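Xaa-Pro Dipeptidase (Alteromonas macleodii, PDB 2QS8) probably removes the C-terminal residue from peptides or dipeptides, as a metal-dependent carboxypeptidase of the amidohydrolase superfamily. Local coordinates at residues P276-E282 against K339-M344. Sequence-based numbering, arbitrary orientation.
With MET (methionine), chain D.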
# COMPACT_ATOMS: atom_id res chain seq x y z
N PRO A 276 33.00 -6.41 -12.58
CA PRO A 276 32.83 -6.50 -14.03
C PRO A 276 32.14 -7.70 -14.69
O PRO A 276 31.31 -7.51 -15.57
CB PRO A 276 34.25 -6.30 -14.56
CG PRO A 276 35.08 -6.92 -13.50
CD PRO A 276 34.43 -6.43 -12.23
N THR A 277 32.47 -8.92 -14.27
CA THR A 277 31.90 -10.11 -14.90
C THR A 277 32.15 -10.04 -16.41
O THR A 277 31.23 -10.19 -17.22
CB THR A 277 30.37 -10.28 -14.66
OG1 THR A 277 29.63 -9.29 -15.41
CG2 THR A 277 30.06 -10.18 -13.17
N ILE A 278 33.41 -9.80 -16.77
CA ILE A 278 33.78 -9.73 -18.18
C ILE A 278 33.45 -11.05 -18.88
O ILE A 278 32.93 -11.05 -19.99
CB ILE A 278 35.29 -9.44 -18.36
CG1 ILE A 278 35.66 -8.14 -17.65
CG2 ILE A 278 35.61 -9.32 -19.85
CD1 ILE A 278 37.15 -7.87 -17.61
N SER A 279 33.74 -12.16 -18.22
CA SER A 279 33.48 -13.49 -18.77
C SER A 279 32.06 -13.63 -19.30
O SER A 279 31.85 -13.99 -20.46
CB SER A 279 33.70 -14.57 -17.71
OG SER A 279 35.06 -14.65 -17.32
N ALA A 280 31.08 -13.35 -18.44
CA ALA A 280 29.68 -13.45 -18.81
C ALA A 280 29.40 -12.53 -19.99
O ALA A 280 28.59 -12.86 -20.86
CB ALA A 280 28.78 -13.08 -17.63
N GLY A 281 30.06 -11.38 -20.01
CA GLY A 281 29.88 -10.43 -21.09
C GLY A 281 30.31 -11.06 -22.41
O GLY A 281 29.54 -11.08 -23.38
N GLU A 282 31.53 -11.60 -22.43
CA GLU A 282 32.07 -12.24 -23.62
C GLU A 282 31.22 -13.46 -24.00
O GLU A 282 31.10 -13.80 -25.18
CB GLU A 282 33.52 -12.69 -23.36
CG GLU A 282 34.49 -11.55 -23.09
CD GLU A 282 34.69 -10.64 -24.29
OE1 GLU A 282 35.01 -11.16 -25.37
OE2 GLU A 282 34.54 -9.41 -24.15
N LYS A 339 39.09 -17.91 -16.00
CA LYS A 339 39.16 -17.16 -17.25
C LYS A 339 38.99 -15.66 -17.03
O LYS A 339 39.51 -14.85 -17.81
CB LYS A 339 38.11 -17.66 -18.23
CG LYS A 339 38.27 -19.11 -18.61
CD LYS A 339 37.22 -19.53 -19.62
CE LYS A 339 37.33 -21.01 -19.95
NZ LYS A 339 36.34 -21.39 -21.00
N GLU A 340 38.26 -15.29 -15.98
CA GLU A 340 38.04 -13.89 -15.65
C GLU A 340 39.37 -13.15 -15.44
O GLU A 340 39.50 -11.98 -15.79
CB GLU A 340 37.17 -13.79 -14.39
CG GLU A 340 36.75 -12.38 -13.97
CD GLU A 340 35.77 -11.71 -14.94
OE1 GLU A 340 35.25 -12.39 -15.84
OE2 GLU A 340 35.54 -10.49 -14.78
N PHE A 341 40.35 -13.84 -14.85
CA PHE A 341 41.67 -13.27 -14.61
C PHE A 341 42.32 -12.91 -15.94
O PHE A 341 42.83 -11.80 -16.12
CB PHE A 341 42.58 -14.26 -13.88
CG PHE A 341 42.25 -14.45 -12.43
CD1 PHE A 341 42.25 -13.37 -11.56
CD2 PHE A 341 41.94 -15.71 -11.94
CE1 PHE A 341 41.93 -13.56 -10.22
CE2 PHE A 341 41.62 -15.90 -10.61
CZ PHE A 341 41.61 -14.83 -9.75
N VAL A 342 42.31 -13.85 -16.87
CA VAL A 342 42.90 -13.63 -18.18
C VAL A 342 42.25 -12.45 -18.89
O VAL A 342 42.92 -11.69 -19.60
CB VAL A 342 42.78 -14.88 -19.06
CG1 VAL A 342 43.55 -14.68 -20.36
CG2 VAL A 342 43.28 -16.10 -18.29
N TYR A 343 40.94 -12.29 -18.70
CA TYR A 343 40.21 -11.19 -19.32
C TYR A 343 40.59 -9.86 -18.69
O TYR A 343 40.73 -8.85 -19.39
CB TYR A 343 38.70 -11.41 -19.21
CG TYR A 343 38.13 -12.39 -20.22
CD1 TYR A 343 38.23 -12.14 -21.59
CD2 TYR A 343 37.44 -13.53 -19.80
CE1 TYR A 343 37.66 -13.00 -22.52
CE2 TYR A 343 36.86 -14.40 -20.73
CZ TYR A 343 36.98 -14.12 -22.08
OH TYR A 343 36.39 -14.96 -23.01
N MSE A 344 40.76 -9.85 -17.38
CA MSE A 344 41.12 -8.64 -16.67
C MSE A 344 42.49 -8.14 -17.09
O MSE A 344 42.71 -6.94 -17.23
CB MSE A 344 41.09 -8.89 -15.17
CG MSE A 344 39.70 -9.21 -14.70
SE MSE A 344 39.72 -9.56 -12.80
CE MSE A 344 39.32 -7.78 -12.09
N MET D . 23.29 -11.89 -16.13
CA MET D . 23.54 -10.60 -16.84
C MET D . 22.30 -10.13 -17.60
O MET D . 22.21 -8.91 -17.85
CB MET D . 24.70 -10.77 -17.82
CG MET D . 25.06 -9.50 -18.54
SD MET D . 26.52 -9.70 -19.49
CE MET D . 27.71 -9.85 -18.18
OXT MET D . 21.45 -10.98 -17.93
O HOH W 1 36.29 -13.62 -25.75
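In this amidohydrolase TIM barrel, the start of helix 278-287 lines the methionine pocket on one flank and meets Glu340 of helix 339-346 on another. The short helical segments cross nearly at right angles (89°). Glu340 extends with CG anti to its own backbone N (chi1 -176°), then bends at chi2, which brings the carboxylate to the first turn of the other helix. Glu340 OE2 accepts from Ile278 N at 3.0 Å through its syn lone pair. Glu340 OE1 uses its syn lone pair for Ser279 N at 2.8 Å, and Ser279 OG donates to it nearly along the C-O bond. Two backbone N-H groups and a hydroxyl thus fix the rotation of this buried carboxylate, and the helix dipole probably favours its negative charge. With an alanine in place of Glu340, both N-H groups and the Ser279 hydroxyl would probably be left without this acceptor. Beside the carboxylate, Ile278 CG2 packs on Tyr343 CB at 3.8 Å. Phe313 of helix 299-319 also touches Ile278. On the pocket flank, Ala280 CB lies 3.4 Å from CE of the bound methionine. At the outer edge, Glu282 CG rests 3.5 Å from Tyr343 CE1, and one water joins Glu282 OE1 to Tyr343 OH.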